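Side-chain contacts in protein-arginine-phosphatase (PDB 4KK3), which removes phosphate from phosphoarginine residues of many proteins, counteracting the arginine kinase McsB and restoring DNA binding by the repressor CtsR: residues A[130-133]-A[134-137]; A[48-51]-A[52-55]. All coordinates share one frame; numbering follows the deposited sequence.

Interaction 1 (A[130-133]-A[134-137]); sequences TRDE and LEEL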
# COMPACT_ATOMS: atom_id res chain seq x y z
N THR A 130 -9.47 -1.90 -8.95
CA THR A 130 -8.34 -1.47 -8.12
C THR A 130 -7.66 -2.68 -7.48
O THR A 130 -6.44 -2.82 -7.50
CB THR A 130 -8.80 -0.51 -7.03
OG1 THR A 130 -9.35 0.66 -7.65
CG2 THR A 130 -7.62 -0.10 -6.16
N ARG A 131 -8.48 -3.57 -6.92
CA ARG A 131 -7.95 -4.79 -6.34
C ARG A 131 -7.08 -5.56 -7.35
O ARG A 131 -5.97 -5.98 -7.02
CB ARG A 131 -9.09 -5.69 -5.86
CG ARG A 131 -8.61 -7.03 -5.32
CD ARG A 131 -9.77 -8.04 -5.28
NE ARG A 131 -10.17 -8.45 -6.63
CZ ARG A 131 -11.37 -8.94 -6.95
NH1 ARG A 131 -12.33 -9.07 -6.04
NH2 ARG A 131 -11.61 -9.28 -8.21
N ASP A 132 -7.59 -5.75 -8.56
CA ASP A 132 -6.88 -6.51 -9.59
C ASP A 132 -5.60 -5.81 -10.03
O ASP A 132 -4.58 -6.45 -10.27
CB ASP A 132 -7.77 -6.77 -10.80
CG ASP A 132 -8.89 -7.77 -10.49
OD1 ASP A 132 -8.82 -8.42 -9.43
OD2 ASP A 132 -9.82 -7.90 -11.31
N GLU A 133 -5.67 -4.48 -10.12
CA GLU A 133 -4.53 -3.67 -10.46
C GLU A 133 -3.43 -3.84 -9.41
O GLU A 133 -2.26 -4.06 -9.74
CB GLU A 133 -4.98 -2.20 -10.53
CG GLU A 133 -3.89 -1.16 -10.73
CD GLU A 133 -4.46 0.25 -10.74
OE1 GLU A 133 -5.60 0.44 -10.28
OE2 GLU A 133 -3.77 1.16 -11.22
N LEU A 134 -3.82 -3.75 -8.14
CA LEU A 134 -2.92 -3.93 -7.02
C LEU A 134 -2.32 -5.33 -6.99
O LEU A 134 -1.12 -5.50 -6.79
CB LEU A 134 -3.65 -3.66 -5.70
CG LEU A 134 -3.87 -2.18 -5.42
CD1 LEU A 134 -4.67 -1.97 -4.14
CD2 LEU A 134 -2.49 -1.50 -5.32
N GLU A 135 -3.18 -6.32 -7.18
CA GLU A 135 -2.72 -7.71 -7.14
C GLU A 135 -1.56 -7.95 -8.11
O GLU A 135 -0.54 -8.53 -7.74
CB GLU A 135 -3.89 -8.67 -7.43
CG GLU A 135 -3.56 -10.14 -7.18
CD GLU A 135 -4.78 -11.02 -7.32
OE1 GLU A 135 -5.89 -10.48 -7.51
OE2 GLU A 135 -4.64 -12.26 -7.25
N GLU A 136 -1.73 -7.50 -9.35
CA GLU A 136 -0.71 -7.70 -10.38
C GLU A 136 0.60 -7.02 -10.02
O GLU A 136 1.68 -7.57 -10.22
CB GLU A 136 -1.22 -7.20 -11.74
CG GLU A 136 -0.21 -7.32 -12.86
CD GLU A 136 -0.80 -7.03 -14.22
OE1 GLU A 136 -1.65 -7.82 -14.68
OE2 GLU A 136 -0.40 -6.02 -14.83
N LEU A 137 0.51 -5.81 -9.48
CA LEU A 137 1.71 -5.08 -9.06
C LEU A 137 2.41 -5.75 -7.89
O LEU A 137 3.65 -5.83 -7.81
CB LEU A 137 1.33 -3.65 -8.68
CG LEU A 137 0.97 -2.77 -9.87
CD1 LEU A 137 0.21 -1.53 -9.43
CD2 LEU A 137 2.23 -2.39 -10.63

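Interaction 2 (A[48-51]-A[52-55]); sequences TPHA and VEAL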
# COMPACT_ATOMS: atom_id res chain seq x y z
N THR A 48 -13.22 0.66 3.84
CA THR A 48 -14.57 0.91 3.35
C THR A 48 -15.24 -0.41 3.04
O THR A 48 -14.56 -1.39 2.75
CB THR A 48 -14.57 1.74 2.07
OG1 THR A 48 -13.91 1.01 1.04
CG2 THR A 48 -13.86 3.07 2.30
N PRO A 49 -16.57 -0.45 3.10
CA PRO A 49 -17.26 -1.71 2.83
C PRO A 49 -16.89 -2.33 1.49
O PRO A 49 -16.70 -3.54 1.42
CB PRO A 49 -18.74 -1.29 2.84
CG PRO A 49 -18.78 -0.13 3.76
CD PRO A 49 -17.49 0.62 3.52
N HIS A 50 -16.77 -1.52 0.45
CA HIS A 50 -16.43 -2.05 -0.87
C HIS A 50 -15.04 -2.67 -0.92
O HIS A 50 -14.83 -3.66 -1.64
CB HIS A 50 -16.52 -0.96 -1.94
CG HIS A 50 -17.92 -0.60 -2.33
ND1 HIS A 50 -19.02 -1.37 -1.99
CD2 HIS A 50 -18.41 0.44 -3.05
CE1 HIS A 50 -20.11 -0.81 -2.47
NE2 HIS A 50 -19.77 0.29 -3.12
N ALA A 51 -14.09 -2.09 -0.19
CA ALA A 51 -12.72 -2.63 -0.15
C ALA A 51 -12.76 -3.99 0.55
O ALA A 51 -12.13 -4.97 0.10
CB ALA A 51 -11.79 -1.67 0.59
N VAL A 52 -13.51 -4.04 1.64
CA VAL A 52 -13.69 -5.30 2.37
C VAL A 52 -14.33 -6.37 1.50
O VAL A 52 -13.87 -7.53 1.46
CB VAL A 52 -14.52 -5.08 3.65
CG1 VAL A 52 -14.97 -6.43 4.24
CG2 VAL A 52 -13.71 -4.31 4.67
N GLU A 53 -15.39 -5.99 0.79
CA GLU A 53 -16.11 -6.93 -0.07
C GLU A 53 -15.21 -7.41 -1.23
O GLU A 53 -15.20 -8.58 -1.58
CB GLU A 53 -17.42 -6.30 -0.59
CG GLU A 53 -18.10 -7.11 -1.69
CD GLU A 53 -19.45 -6.53 -2.10
OE1 GLU A 53 -19.78 -5.41 -1.67
OE2 GLU A 53 -20.18 -7.21 -2.86
N ALA A 54 -14.44 -6.49 -1.80
CA ALA A 54 -13.55 -6.84 -2.90
C ALA A 54 -12.52 -7.90 -2.50
O ALA A 54 -12.24 -8.83 -3.26
CB ALA A 54 -12.83 -5.58 -3.41
N LEU A 55 -11.99 -7.80 -1.28
CA LEU A 55 -11.01 -8.77 -0.83
C LEU A 55 -11.71 -10.05 -0.36
O LEU A 55 -11.17 -11.14 -0.54
CB LEU A 55 -10.14 -8.23 0.30
CG LEU A 55 -9.23 -7.05 -0.09
CD1 LEU A 55 -7.96 -7.00 0.76
CD2 LEU A 55 -8.90 -7.01 -1.58
O HOH W 1 -19.71 -3.42 -0.04

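Interaction 1 (A[130-133]-A[134-137])
Thr130 and Leu134, one turn apart on helix 124-145, lie side by side and point the same way, Thr130 CG2 resting 4.0 Å from Leu134 CD1. A chi1 of -62° sets the Thr130 methyl opposite the backbone N and toward Leu134, and puts OG1 beside that N, where it hydrogen-bonds to the carbonyl of Ile126. One turn on, the apolar contact is looser: Glu133 CG stands 4.3 Å from Leu137 CD1. Leu134 packs on helices 13-28 and 105-110, Leu137 on 105-110, where Lys106 also takes a salt bridge from Glu133 OE2. The backbone ladder runs i to i+4 throughout, from the Leu134 N to Thr130 O bond, 2.9 Å, to the longer Leu137 N to Glu133 O bond, 3.3 Å. Arg131, Asp132 and Glu135 make up a separate ionic side. Arg131 takes Asp132 side-on: NE, at 3.1 Å, and NH2, at 3.2 Å, both donate to Asp132 OD1 from one face of the carboxylate, NE from 40° out of its plane. Arg131 NH1 hydrogen-bonds to the carbonyl of Ala54 on helix 49-56. Asp132 and Glu135 run alongside each other, their carboxylates inclined by 55°, with Asp132 OD1 4.1 Å from Glu135 OE1; Glu135 OE2 bridges to Arg139. Two bonds to the one oxygen hold OD1 at the guanidinium edge, in its plane, and the positive charge of Arg131, with that of Arg139, probably eases the repulsion between the two acids.

Interaction 2 (A[48-51]-A[52-55])
Val52 opens the second turn of helix 49-56 by donating its N-H to Thr48 O, 3.1 Å away. Its CG2, anti to the carbonyl carbon, leans back to 3.6 Å from the same Thr48 O. Thr48 itself is the N-cap: its OG1 accepts a weak bond of 3.3 Å from Ala51 N. Glu53 follows, its N bonded to Pro49 O at 2.8 Å. With CG anti to the backbone N (chi1 169°) and the chain extended beyond it, the Glu53 side chain runs alongside that of His50, its carboxylate turned 61° from the ring. Glu53 OE1 and His50 ND1 are 4.1 Å apart, and a water spans them: it donates to Glu53 OE1 at 2.6 Å and lies in the ring plane at the imidazole edge, 2.9 Å from His50 ND1. This bridge links the two side chains at the helix surface. Ala54 bonds through N to His50 O, and its CB comes within 3.3 Å of that oxygen. Leu55 N bonds to Ala51 O, and Leu55 CG lies beside the same carbonyl. The helix packs on two others: Ala51 and Leu55 pack on Met16 of helix 13-28, and Leu55 also on Ala19 and Leu20, while His50 meets Tyr127 of helix 124-145 edge-to-face and Glu53 touches Ile124.

Overall arrangement
Interactions 1 and 2 sit on neighbouring helices, their centres about 14 Å apart, and meet directly. Arg131 NH1 of interaction 1 probably hydrogen-bonds to Ala54 O of interaction 2 at 2.8 Å, and Arg131 CG packs on Leu55 CD2 at 3.8 Å, so the same arginine that holds Asp132 also joins helix 124-145 to helix 49-56. Both contacts begin beside the phosphate-binding loop. The Thr130 side chain is about 4 Å from that of Arg13, probably catalytic, and about 7 Å from that of the proton donor/acceptor Asp118. The Thr48 side chain is about 3 Å from that of substrate-binding Cys12 and about 4 Å from that of Thr11, important for substrate discrimination.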